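Local coordinates for nucleoporin NUP170 (Chaetomium thermophilum, PDB 5HAX), which probably serves as a scaffold nucleoporin of the nuclear pore complex inner ring, built from a beta-propeller and a helical domain, at residues Tyr520-Thr525 / Leu584-Asp589; Ala528-Ala533 / Ala558-Tyr563; Gln15-Asp20 / Tyr594-Val599; Asp492-Ala497 / Arg514-Gln519. All coordinates share one frame; numbering follows the deposited sequence.

Interaction 1 (Tyr520-Thr525 / Leu584-Asp589); sequences YGRVET and LSSRHD
Val-523 meets the start of helix 586-599 with both methyls, CG1 and CG2 each lying 4.0 Å from CB of Asp-589. The valine achieves this by holding CG1 anti to its backbone nitrogen (chi1 172°), which leaves CG2 beside that nitrogen and also near the hydroxyl of Ser-586. Beside it, Arg-522 offers methylenes rather than charge: its CD lies 3.6 Å from OG of Ser-586, and the chain then bends at chi3 (-59°), carrying the guanidinium past Ile-517. The carboxylate of Asp-589 is engaged within its own segment. Its OD1 accepts from His-588 ND1 at 3.2 Å, lying in the imidazole plane while the nitrogen comes in from above the plane of the carboxylate. Both helix starts are held locally as well. Ser-585 OG caps the N-H of His-588 at 3.1 Å, and Gly-521 O receives the backbone N and, at 2.7 Å, the OG1 of Thr-525 from opposite faces of its plane. Between Arg-522, Val-523, Ser-586 and Asp-589 the chemistry is thus van der Waals contact, and the ionic link between the two helices comes a little further on, from Glu-524 to Arg-597.

Interaction 2 (Ala528-Ala533 / Ala558-Tyr563); sequences AALAVA and AAFIEY
Ala-529 and Phe-560 mark the close crossing of helices 522-533 and 549-562, whose local axes come within 8.6 Å and run roughly antiparallel, at 142°. Small side chains make this approach possible. Ala-529 CB sits 4.2 Å from CB of Ala-559 and 4.4 Å from CB of Phe-560, methyl against methyl and methylene. The larger groups stand to one side of the crossing. Leu-530 and Phe-560 both carry CG anti to the backbone nitrogen (chi1 -177° for the phenylalanine), and their side chains run alongside each other in the same direction. In this posture Leu-530 CB touches CE2 at the rim of the Phe-560 ring at 3.8 Å. Farther out, CD1 of the leucine hangs over one face of the ring, 4.3 Å from its centroid and 15° off the normal, a CH-pi contact. With the ring of Phe-560 cut back to an alanine, Leu-530 CD1 would probably lose the aromatic face it lies over and a gap would open beside the leucine. The surroundings continue the apolar layer: Leu-530 also packs on Leu-635 and Phe-638 of helix 622-640, and Ala-529 meets Phe-494 of helix 490-501. At the backbone, Phe-560 O accepts from Arg-587 NE, linking this helix to helix 586-599. Closely packed antiparallel helices with alanines at the crossing and larger apolar side chains alongside are in keeping with the helical, solenoid-like domain that follows the beta-propeller in nucleoporins of this family.

Interaction 3 (Gln15-Asp20 / Tyr594-Val599); sequences QTLQLD and YLTRLV
Arg-597 turns CG to the side of its backbone nitrogen (chi1 -70°) and then stays extended from CG to NE, a course that delivers the guanidinium edge to the carboxylate of Asp-20. The two side chains meet at about a right angle, yet their flat ends are nearly coplanar, 17° apart. This is a side-on, two-pronged salt bridge: NE of Arg-597 donates to OD2 of Asp-20 at 3.0 Å, and NH2 of the arginine to OD1 of the aspartate, also at 3.0 Å. Both bonds are almost straight and both enter on the syn side, which fixes the two groups against rotation. NH2 has a second anionic partner in Glu-524, and Lys-415 bridges to that same glutamate, so the buried charges probably compensate one another. A methionine in place of Arg-597 would probably leave the buried Asp-20 without its two-nitrogen partner and Glu-524 with Lys-415 but no arginine. Next to the bridge along the helix, Thr-596 packs on helix 5-20 with both branches. Its OG1 lies 3.6 Å from CB of Thr-16, while its CG2 presses on CD2 of Leu-17 at 3.3 Å, a tight carbon pair. The threonine hydroxyls do not bond each other: OG1 of Thr-16 turns back to Val-12 O and OG1 of Thr-596 to Ala-592 O. The helices cross at 78° between local axes. The arrangement thus sets an N-terminal helix, which precedes the first propeller strand, across a helix of the C-terminal helical domain, closing the chain's beginning onto its far half.

Interaction 4 (Asp492-Ala497 / Arg514-Gln519); sequences DIFAKA and RKFINQ
Ala-497 N donates to Ile-493 O at 2.8 Å, the backbone bond that sets Ile-493 and Ala-497 one turn apart on helix 490-501, and both residues face the ring of Phe-516. The phenylalanine comes across from helix 506-520 with CG beside its own backbone nitrogen (chi1 -74°), and its ring packs against Ile-493, Phe-494 and Ala-497. The far rim does much of the touching: CE1 of Phe-516 lies 3.7 Å from CG2 of Ile-493, and CE2 lies 3.9 Å from CB of Ala-497. Both methyls lie at the edge of the ring, near its plane.

The two helices follow each other in sequence and form an antiparallel helical hairpin, at 159° with local axes 11.8 Å apart, a common building unit of all-helical domains. At that separation the ring of Phe-516 still reaches across to the opposing backbone, where its CZ is 3.6 Å from CA of Phe-494. Phe-494 turns its edge to the face of Phe-516 in a T-shaped pair, centroids 4.9 Å apart and planes at 71°. Its CD2 carries the contact, standing over the centre of the Phe-516 ring. Trp-47, from a loop of the N-terminal half, also stacks with Phe-516, so the same ring ties the hairpin to another part of the chain. Thr-525 of helix 522-533 touches both phenylalanines, bringing the next helix in the chain against the aromatic pair.

Overall arrangement
All four contacts lie in the helical part of the fold, beside the beta-propeller. Interactions 1 and 2 lie about 10 Å apart, centre to centre, and share helix 522-533; interaction 4 lies about 11 Å from interaction 2 and 13 Å from interaction 1. Interaction 3 shares helix 586-599 with interaction 1, about 13 Å away between centres, whereas its nearest atoms to interaction 4 are about 11 Å off. Along the sequence, interaction 4 closes first, interaction 1 then encloses interaction 2, and interaction 3 spans them all. Local hairpins and long closures are thus combined, with the chain's N-terminal helix fastened onto a helical bundle built after the propeller.

Interaction 1 (Tyr520-Thr525 / Leu584-Asp589)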
loop_
_atom_site.group_PDB
_atom_site.type_symbol
_atom_site.label_atom_id
_atom_site.label_comp_id
_atom_site.label_asym_id
_atom_site.label_seq_id
_atom_site.Cartn_x
_atom_site.Cartn_y
_atom_site.Cartn_z
ATOM N N TYR A 520 10.880 11.313 15.973
ATOM C CA TYR A 520 10.445 11.932 14.728
ATOM C C TYR A 520 11.088 13.286 14.461
ATOM O O TYR A 520 10.986 13.788 13.336
ATOM C CB TYR A 520 8.920 12.104 14.737
ATOM C CG TYR A 520 8.145 10.808 14.637
ATOM C CD1 TYR A 520 7.688 10.347 13.410
ATOM C CD2 TYR A 520 7.867 10.049 15.766
ATOM C CE1 TYR A 520 6.978 9.164 13.308
ATOM C CE2 TYR A 520 7.157 8.865 15.674
ATOM C CZ TYR A 520 6.717 8.429 14.441
ATOM O OH TYR A 520 6.009 7.254 14.340
ATOM N N GLY A 521 11.740 13.885 15.449
ATOM C CA GLY A 521 12.206 15.250 15.332
ATOM C C GLY A 521 11.128 16.252 15.710
ATOM O O GLY A 521 9.937 15.946 15.763
ATOM N N ARG A 522 11.568 17.485 15.973
ATOM C CA ARG A 522 10.652 18.492 16.503
ATOM C C ARG A 522 9.630 18.927 15.458
ATOM O O ARG A 522 8.446 19.085 15.775
ATOM C CB ARG A 522 11.438 19.696 17.022
ATOM C CG ARG A 522 10.598 20.670 17.847
ATOM C CD ARG A 522 11.450 21.756 18.499
ATOM N NE ARG A 522 12.471 21.205 19.389
ATOM C CZ ARG A 522 12.290 20.947 20.682
ATOM N NH1 ARG A 522 13.287 20.446 21.401
ATOM N NH2 ARG A 522 11.120 21.186 21.262
ATOM N N VAL A 523 10.059 19.122 14.208
ATOM C CA VAL A 523 9.148 19.631 13.183
ATOM C C VAL A 523 8.020 18.638 12.931
ATOM O O VAL A 523 6.839 19.006 12.907
ATOM C CB VAL A 523 9.919 19.949 11.888
ATOM C CG1 VAL A 523 8.954 20.300 10.754
ATOM C CG2 VAL A 523 10.901 21.095 12.119
ATOM N N GLU A 524 8.365 17.363 12.732
ATOM C CA GLU A 524 7.340 16.352 12.487
ATOM C C GLU A 524 6.388 16.233 13.672
ATOM O O GLU A 524 5.179 16.044 13.489
ATOM C CB GLU A 524 7.993 15.002 12.186
ATOM C CG GLU A 524 8.706 14.937 10.836
ATOM C CD GLU A 524 7.752 14.813 9.660
ATOM O OE1 GLU A 524 6.543 14.586 9.882
ATOM O OE2 GLU A 524 8.216 14.936 8.507
ATOM N N THR A 525 6.910 16.352 14.895
ATOM C CA THR A 525 6.062 16.242 16.077
ATOM C C THR A 525 5.095 17.417 16.168
ATOM O O THR A 525 3.902 17.232 16.437
ATOM C CB THR A 525 6.920 16.163 17.340
ATOM O OG1 THR A 525 7.856 15.084 17.224
ATOM C CG2 THR A 525 6.045 15.942 18.570
ATOM N N LEU A 584 13.898 30.129 10.959
ATOM C CA LEU A 584 12.530 30.225 11.440
ATOM C C LEU A 584 12.242 29.129 12.463
ATOM O O LEU A 584 12.943 28.115 12.546
ATOM C CB LEU A 584 11.548 30.134 10.272
ATOM C CG LEU A 584 11.710 31.229 9.214
ATOM C CD1 LEU A 584 10.848 30.936 8.000
ATOM C CD2 LEU A 584 11.363 32.592 9.793
ATOM N N SER A 585 11.195 29.345 13.252
ATOM C CA SER A 585 10.852 28.417 14.318
ATOM C C SER A 585 10.395 27.078 13.745
ATOM O O SER A 585 10.013 26.963 12.577
ATOM C CB SER A 585 9.750 28.996 15.205
ATOM O OG SER A 585 8.503 29.007 14.528
ATOM N N SER A 586 10.444 26.049 14.594
ATOM C CA SER A 586 9.878 24.759 14.229
ATOM C C SER A 586 8.368 24.839 14.066
ATOM O O SER A 586 7.786 24.019 13.349
ATOM C CB SER A 586 10.238 23.712 15.283
ATOM O OG SER A 586 11.643 23.557 15.376
ATOM N N ARG A 587 7.731 25.815 14.714
ATOM C CA ARG A 587 6.304 26.040 14.525
ATOM C C ARG A 587 6.001 26.450 13.089
ATOM O O ARG A 587 5.011 25.999 12.501
ATOM C CB ARG A 587 5.830 27.109 15.510
ATOM C CG ARG A 587 4.332 27.174 15.720
ATOM C CD ARG A 587 3.967 28.235 16.755
ATOM N NE ARG A 587 4.504 27.935 18.084
ATOM C CZ ARG A 587 5.662 28.386 18.559
ATOM N NH1 ARG A 587 6.049 28.050 19.783
ATOM N NH2 ARG A 587 6.442 29.168 17.823
ATOM N N HIS A 588 6.850 27.299 12.504
ATOM C CA HIS A 588 6.655 27.716 11.119
ATOM C C HIS A 588 6.865 26.553 10.157
ATOM O O HIS A 588 6.037 26.312 9.270
ATOM C CB HIS A 588 7.609 28.857 10.767
ATOM C CG HIS A 588 7.736 29.092 9.294
ATOM N ND1 HIS A 588 8.618 28.388 8.502
ATOM C CD2 HIS A 588 7.079 29.937 8.465
ATOM C CE1 HIS A 588 8.504 28.795 7.250
ATOM N NE2 HIS A 588 7.578 29.735 7.201
ATOM N N ASP A 589 7.985 25.841 10.299
ATOM C CA ASP A 589 8.261 24.712 9.417
ATOM C C ASP A 589 7.147 23.676 9.497
ATOM O O ASP A 589 6.785 23.063 8.486
ATOM C CB ASP A 589 9.608 24.083 9.780
ATOM C CG ASP A 589 10.753 25.082 9.731
ATOM O OD1 ASP A 589 10.695 26.023 8.912
ATOM O OD2 ASP A 589 11.712 24.927 10.517
#

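Interaction 2 (Ala528-Ala533 / Ala558-Tyr563)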
loop_
_atom_site.group_PDB
_atom_site.type_symbol
_atom_site.label_atom_id
_atom_site.label_comp_id
_atom_site.label_asym_id
_atom_site.label_seq_id
_atom_site.Cartn_x
_atom_site.Cartn_y
_atom_site.Cartn_z
ATOM N N ALA A 528 2.392 17.097 13.673
ATOM C CA ALA A 528 1.353 16.173 14.116
ATOM C C ALA A 528 0.401 16.849 15.093
ATOM O O ALA A 528 -0.818 16.656 15.014
ATOM C CB ALA A 528 1.988 14.937 14.754
ATOM N N ALA A 529 0.938 17.644 16.022
ATOM C CA ALA A 529 0.087 18.379 16.951
ATOM C C ALA A 529 -0.840 19.326 16.201
ATOM O O ALA A 529 -2.042 19.394 16.482
ATOM C CB ALA A 529 0.949 19.146 17.955
ATOM N N LEU A 530 -0.294 20.062 15.232
ATOM C CA LEU A 530 -1.118 20.942 14.411
ATOM C C LEU A 530 -2.226 20.159 13.720
ATOM O O LEU A 530 -3.390 20.577 13.714
ATOM C CB LEU A 530 -0.244 21.662 13.384
ATOM C CG LEU A 530 -0.974 22.530 12.356
ATOM C CD1 LEU A 530 -1.762 23.631 13.051
ATOM C CD2 LEU A 530 0.016 23.113 11.362
ATOM N N ALA A 531 -1.883 19.004 13.143
ATOM C CA ALA A 531 -2.878 18.189 12.451
ATOM C C ALA A 531 -3.970 17.726 13.407
ATOM O O ALA A 531 -5.163 17.859 13.114
ATOM C CB ALA A 531 -2.200 16.993 11.785
ATOM N N VAL A 532 -3.579 17.172 14.559
ATOM C CA VAL A 532 -4.565 16.742 15.549
ATOM C C VAL A 532 -5.414 17.925 15.995
ATOM O O VAL A 532 -6.640 17.815 16.121
ATOM C CB VAL A 532 -3.868 16.068 16.747
ATOM C CG1 VAL A 532 -4.871 15.771 17.862
ATOM C CG2 VAL A 532 -3.170 14.789 16.308
ATOM N N ALA A 533 -4.778 19.073 16.245
ATOM C CA ALA A 533 -5.525 20.265 16.631
ATOM C C ALA A 533 -6.564 20.641 15.584
ATOM O O ALA A 533 -7.621 21.182 15.927
ATOM C CB ALA A 533 -4.566 21.431 16.863
ATOM N N ALA A 558 -2.191 23.070 22.745
ATOM C CA ALA A 558 -1.234 23.470 23.771
ATOM C C ALA A 558 0.177 23.020 23.416
ATOM O O ALA A 558 1.151 23.732 23.686
ATOM C CB ALA A 558 -1.654 22.904 25.126
ATOM N N ALA A 559 0.308 21.839 22.808
ATOM C CA ALA A 559 1.626 21.352 22.417
ATOM C C ALA A 559 2.184 22.159 21.252
ATOM O O ALA A 559 3.391 22.420 21.189
ATOM C CB ALA A 559 1.550 19.869 22.055
ATOM N N PHE A 560 1.317 22.561 20.321
ATOM C CA PHE A 560 1.754 23.360 19.180
ATOM C C PHE A 560 2.293 24.712 19.632
ATOM O O PHE A 560 3.282 25.212 19.082
ATOM C CB PHE A 560 0.584 23.532 18.210
ATOM C CG PHE A 560 0.928 24.282 16.954
ATOM C CD1 PHE A 560 0.492 25.583 16.766
ATOM C CD2 PHE A 560 1.670 23.680 15.951
ATOM C CE1 PHE A 560 0.797 26.272 15.609
ATOM C CE2 PHE A 560 1.978 24.366 14.791
ATOM C CZ PHE A 560 1.541 25.663 14.620
ATOM N N ILE A 561 1.660 25.313 20.639
ATOM C CA ILE A 561 2.096 26.611 21.147
ATOM C C ILE A 561 3.350 26.464 22.003
ATOM O O ILE A 561 4.364 27.129 21.766
ATOM C CB ILE A 561 0.951 27.268 21.942
ATOM C CG1 ILE A 561 -0.209 27.626 21.008
ATOM C CG2 ILE A 561 1.442 28.512 22.682
ATOM C CD1 ILE A 561 -1.491 27.991 21.735
ATOM N N GLU A 562 3.297 25.585 23.006
ATOM C CA GLU A 562 4.316 25.570 24.053
ATOM C C GLU A 562 5.661 25.054 23.558
ATOM O O GLU A 562 6.705 25.500 24.049
ATOM C CB GLU A 562 3.835 24.718 25.228
ATOM C CG GLU A 562 2.685 25.331 26.012
ATOM C CD GLU A 562 3.129 26.477 26.900
ATOM O OE1 GLU A 562 2.470 27.538 26.880
ATOM O OE2 GLU A 562 4.136 26.315 27.624
ATOM N N TYR A 563 5.668 24.118 22.607
ATOM C CA TYR A 563 6.892 23.442 22.189
ATOM C C TYR A 563 7.267 23.753 20.744
ATOM O O TYR A 563 8.109 23.058 20.164
ATOM C CB TYR A 563 6.747 21.933 22.386
ATOM C CG TYR A 563 6.162 21.549 23.727
ATOM C CD1 TYR A 563 6.862 21.775 24.905
ATOM C CD2 TYR A 563 4.911 20.953 23.815
ATOM C CE1 TYR A 563 6.330 21.425 26.132
ATOM C CE2 TYR A 563 4.371 20.599 25.038
ATOM C CZ TYR A 563 5.084 20.837 26.192
ATOM O OH TYR A 563 4.547 20.484 27.410
#

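Interaction 3 (Gln15-Asp20 / Tyr594-Val599)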
loop_
_atom_site.group_PDB
_atom_site.type_symbol
_atom_site.label_atom_id
_atom_site.label_comp_id
_atom_site.label_asym_id
_atom_site.label_seq_id
_atom_site.Cartn_x
_atom_site.Cartn_y
_atom_site.Cartn_z
ATOM N N GLN A 15 10.228 23.642 -2.000
ATOM C CA GLN A 15 11.361 23.049 -1.300
ATOM C C GLN A 15 10.908 21.987 -0.308
ATOM O O GLN A 15 11.650 21.035 -0.039
ATOM C CB GLN A 15 12.159 24.142 -0.590
ATOM C CG GLN A 15 12.839 25.115 -1.547
ATOM C CD GLN A 15 13.194 26.436 -0.893
ATOM O OE1 GLN A 15 13.204 26.555 0.332
ATOM N NE2 GLN A 15 13.481 27.441 -1.714
ATOM N N THR A 16 9.700 22.131 0.242
ATOM C CA THR A 16 9.171 21.119 1.149
ATOM C C THR A 16 8.769 19.861 0.387
ATOM O O THR A 16 9.010 18.742 0.855
ATOM C CB THR A 16 7.983 21.690 1.924
ATOM O OG1 THR A 16 8.406 22.847 2.662
ATOM C CG2 THR A 16 7.415 20.662 2.891
ATOM N N LEU A 17 8.154 20.027 -0.787
ATOM C CA LEU A 17 7.831 18.881 -1.631
ATOM C C LEU A 17 9.080 18.067 -1.947
ATOM O O LEU A 17 9.073 16.834 -1.858
ATOM C CB LEU A 17 7.165 19.353 -2.924
ATOM C CG LEU A 17 5.770 19.970 -2.809
ATOM C CD1 LEU A 17 5.392 20.647 -4.118
ATOM C CD2 LEU A 17 4.743 18.915 -2.434
ATOM N N GLN A 18 10.167 18.747 -2.323
ATOM C CA GLN A 18 11.408 18.051 -2.645
ATOM C C GLN A 18 11.991 17.351 -1.426
ATOM O O GLN A 18 12.614 16.292 -1.560
ATOM C CB GLN A 18 12.423 19.038 -3.224
ATOM C CG GLN A 18 12.131 19.453 -4.659
ATOM C CD GLN A 18 12.923 20.673 -5.098
ATOM O OE1 GLN A 18 13.496 21.389 -4.277
ATOM N NE2 GLN A 18 12.957 20.915 -6.403
ATOM N N LEU A 19 11.801 17.924 -0.237
ATOM C CA LEU A 19 12.308 17.294 0.976
ATOM C C LEU A 19 11.575 15.990 1.262
ATOM O O LEU A 19 12.202 14.988 1.625
ATOM C CB LEU A 19 12.178 18.260 2.153
ATOM C CG LEU A 19 13.026 17.951 3.387
ATOM C CD1 LEU A 19 14.505 18.149 3.086
ATOM C CD2 LEU A 19 12.596 18.822 4.559
ATOM N N ASP A 20 10.249 15.982 1.105
ATOM C CA ASP A 20 9.484 14.754 1.300
ATOM C C ASP A 20 9.822 13.716 0.239
ATOM O O ASP A 20 9.850 12.515 0.528
ATOM C CB ASP A 20 7.982 15.054 1.280
ATOM C CG ASP A 20 7.423 15.397 2.655
ATOM O OD1 ASP A 20 8.058 15.059 3.676
ATOM O OD2 ASP A 20 6.325 15.993 2.716
ATOM N N TYR A 594 2.769 20.760 7.033
ATOM C CA TYR A 594 1.378 20.322 6.995
ATOM C C TYR A 594 0.672 20.839 5.747
ATOM O O TYR A 594 0.028 20.073 5.023
ATOM C CB TYR A 594 0.656 20.789 8.259
ATOM C CG TYR A 594 -0.783 20.339 8.346
ATOM C CD1 TYR A 594 -1.128 19.014 8.128
ATOM C CD2 TYR A 594 -1.796 21.236 8.660
ATOM C CE1 TYR A 594 -2.442 18.593 8.208
ATOM C CE2 TYR A 594 -3.114 20.825 8.744
ATOM C CZ TYR A 594 -3.431 19.502 8.519
ATOM O OH TYR A 594 -4.740 19.084 8.600
ATOM N N LEU A 595 0.785 22.145 5.479
ATOM C CA LEU A 595 0.110 22.728 4.323
ATOM C C LEU A 595 0.572 22.082 3.023
ATOM O O LEU A 595 -0.249 21.774 2.149
ATOM C CB LEU A 595 0.353 24.237 4.278
ATOM C CG LEU A 595 -0.190 24.959 3.040
ATOM C CD1 LEU A 595 -1.694 24.769 2.924
ATOM C CD2 LEU A 595 0.171 26.436 3.082
ATOM N N THR A 596 1.883 21.883 2.873
ATOM C CA THR A 596 2.407 21.261 1.661
ATOM C C THR A 596 1.785 19.891 1.441
ATOM O O THR A 596 1.337 19.567 0.335
ATOM C CB THR A 596 3.929 21.145 1.749
ATOM O OG1 THR A 596 4.504 22.454 1.848
ATOM C CG2 THR A 596 4.494 20.432 0.518
ATOM N N ARG A 597 1.740 19.073 2.494
ATOM C CA ARG A 597 1.232 17.713 2.359
ATOM C C ARG A 597 -0.260 17.700 2.047
ATOM O O ARG A 597 -0.759 16.740 1.451
ATOM C CB ARG A 597 1.539 16.924 3.634
ATOM C CG ARG A 597 3.025 16.627 3.802
ATOM C CD ARG A 597 3.365 16.080 5.183
ATOM N NE ARG A 597 4.753 15.621 5.252
ATOM C CZ ARG A 597 5.350 15.188 6.360
ATOM N NH1 ARG A 597 4.688 15.157 7.510
ATOM N NH2 ARG A 597 6.615 14.790 6.319
ATOM N N LEU A 598 -0.985 18.754 2.425
ATOM C CA LEU A 598 -2.404 18.831 2.088
ATOM C C LEU A 598 -2.626 19.054 0.594
ATOM O O LEU A 598 -3.682 18.679 0.068
ATOM C CB LEU A 598 -3.085 19.943 2.887
ATOM C CG LEU A 598 -3.253 19.747 4.394
ATOM C CD1 LEU A 598 -3.925 20.977 4.988
ATOM C CD2 LEU A 598 -4.047 18.490 4.726
ATOM N N VAL A 599 -1.660 19.655 -0.107
ATOM C CA VAL A 599 -1.821 20.014 -1.511
ATOM C C VAL A 599 -0.802 19.321 -2.413
ATOM O O VAL A 599 -0.668 19.690 -3.582
ATOM C CB VAL A 599 -1.753 21.543 -1.706
ATOM C CG1 VAL A 599 -2.821 22.236 -0.875
ATOM C CG2 VAL A 599 -0.365 22.077 -1.371
#

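Interaction 4 (Asp492-Ala497 / Arg514-Gln519)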
loop_
_atom_site.group_PDB
_atom_site.type_symbol
_atom_site.label_atom_id
_atom_site.label_comp_id
_atom_site.label_asym_id
_atom_site.label_seq_id
_atom_site.Cartn_x
_atom_site.Cartn_y
_atom_site.Cartn_z
ATOM N N ASP A 492 -2.305 9.381 14.413
ATOM C CA ASP A 492 -3.097 8.459 15.222
ATOM C C ASP A 492 -2.407 8.165 16.548
ATOM O O ASP A 492 -3.053 8.156 17.602
ATOM C CB ASP A 492 -3.343 7.160 14.454
ATOM C CG ASP A 492 -4.036 7.386 13.126
ATOM O OD1 ASP A 492 -5.057 8.105 13.096
ATOM O OD2 ASP A 492 -3.550 6.845 12.111
ATOM N N ILE A 493 -1.095 7.917 16.511
ATOM C CA ILE A 493 -0.342 7.663 17.736
ATOM C C ILE A 493 -0.310 8.914 18.604
ATOM O O ILE A 493 -0.527 8.856 19.821
ATOM C CB ILE A 493 1.082 7.187 17.393
ATOM C CG1 ILE A 493 1.033 5.853 16.641
ATOM C CG2 ILE A 493 1.933 7.067 18.658
ATOM C CD1 ILE A 493 2.352 5.466 16.004
ATOM N N PHE A 494 -0.025 10.064 17.991
ATOM C CA PHE A 494 0.065 11.307 18.747
ATOM C C PHE A 494 -1.259 11.634 19.426
ATOM O O PHE A 494 -1.285 12.003 20.607
ATOM C CB PHE A 494 0.496 12.443 17.822
ATOM C CG PHE A 494 0.900 13.692 18.547
ATOM C CD1 PHE A 494 0.044 14.778 18.617
ATOM C CD2 PHE A 494 2.136 13.778 19.162
ATOM C CE1 PHE A 494 0.416 15.927 19.285
ATOM C CE2 PHE A 494 2.514 14.925 19.830
ATOM C CZ PHE A 494 1.653 16.001 19.893
ATOM N N ALA A 495 -2.371 11.491 18.701
ATOM C CA ALA A 495 -3.679 11.764 19.286
ATOM C C ALA A 495 -3.986 10.802 20.428
ATOM O O ALA A 495 -4.482 11.216 21.483
ATOM C CB ALA A 495 -4.758 11.673 18.208
ATOM N N LYS A 496 -3.703 9.512 20.234
ATOM C CA LYS A 496 -3.956 8.528 21.281
ATOM C C LYS A 496 -3.111 8.814 22.515
ATOM O O LYS A 496 -3.614 8.775 23.644
ATOM C CB LYS A 496 -3.676 7.125 20.744
ATOM C CG LYS A 496 -4.029 5.984 21.691
ATOM C CD LYS A 496 -5.469 5.523 21.519
ATOM C CE LYS A 496 -5.668 4.129 22.097
ATOM N NZ LYS A 496 -7.044 3.611 21.863
ATOM N N ALA A 497 -1.824 9.110 22.319
ATOM C CA ALA A 497 -0.943 9.410 23.444
ATOM C C ALA A 497 -1.434 10.630 24.214
ATOM O O ALA A 497 -1.488 10.620 25.449
ATOM C CB ALA A 497 0.484 9.628 22.944
ATOM N N ARG A 514 8.331 14.621 24.428
ATOM C CA ARG A 514 9.761 14.414 24.224
ATOM C C ARG A 514 10.044 13.050 23.604
ATOM O O ARG A 514 11.016 12.903 22.854
ATOM C CB ARG A 514 10.512 14.573 25.545
ATOM C CG ARG A 514 12.009 14.801 25.374
ATOM C CD ARG A 514 12.675 15.201 26.684
ATOM N NE ARG A 514 12.098 16.419 27.248
ATOM C CZ ARG A 514 12.650 17.129 28.227
ATOM N NH1 ARG A 514 13.808 16.756 28.755
ATOM N NH2 ARG A 514 12.044 18.221 28.675
ATOM N N LYS A 515 9.212 12.049 23.901
ATOM C CA LYS A 515 9.322 10.766 23.212
ATOM C C LYS A 515 9.193 10.951 21.706
ATOM O O LYS A 515 9.971 10.385 20.929
ATOM C CB LYS A 515 8.247 9.799 23.711
ATOM C CG LYS A 515 8.217 9.566 25.211
ATOM C CD LYS A 515 7.076 8.622 25.570
ATOM C CE LYS A 515 6.961 8.403 27.068
ATOM N NZ LYS A 515 5.815 7.512 27.406
ATOM N N PHE A 516 8.208 11.743 21.277
ATOM C CA PHE A 516 7.987 11.955 19.849
ATOM C C PHE A 516 9.139 12.724 19.216
ATOM O O PHE A 516 9.563 12.407 18.098
ATOM C CB PHE A 516 6.667 12.693 19.628
ATOM C CG PHE A 516 5.451 11.840 19.844
ATOM C CD1 PHE A 516 4.972 11.028 18.831
ATOM C CD2 PHE A 516 4.782 11.854 21.056
ATOM C CE1 PHE A 516 3.854 10.242 19.025
ATOM C CE2 PHE A 516 3.662 11.070 21.255
ATOM C CZ PHE A 516 3.199 10.264 20.238
ATOM N N ILE A 517 9.655 13.742 19.909
ATOM C CA ILE A 517 10.745 14.544 19.357
ATOM C C ILE A 517 11.991 13.691 19.169
ATOM O O ILE A 517 12.699 13.813 18.162
ATOM C CB ILE A 517 11.020 15.759 20.265
ATOM C CG1 ILE A 517 9.830 16.723 20.225
ATOM C CG2 ILE A 517 12.301 16.478 19.834
ATOM C CD1 ILE A 517 9.922 17.867 21.218
ATOM N N ASN A 518 12.283 12.815 20.132
ATOM C CA ASN A 518 13.475 11.981 20.042
ATOM C C ASN A 518 13.406 10.982 18.894
ATOM O O ASN A 518 14.456 10.558 18.401
ATOM C CB ASN A 518 13.699 11.240 21.360
ATOM C CG ASN A 518 14.139 12.162 22.484
ATOM O OD1 ASN A 518 14.579 13.288 22.245
ATOM N ND2 ASN A 518 14.031 11.684 23.717
ATOM N N GLN A 519 12.206 10.602 18.456
ATOM C CA GLN A 519 12.043 9.661 17.353
ATOM C C GLN A 519 11.810 10.357 16.018
ATOM O O GLN A 519 12.469 10.029 15.027
ATOM C CB GLN A 519 10.879 8.703 17.637
ATOM C CG GLN A 519 10.657 7.673 16.532
ATOM C CD GLN A 519 9.476 6.765 16.802
ATOM O OE1 GLN A 519 8.890 6.792 17.883
ATOM N NE2 GLN A 519 9.117 5.954 15.812
#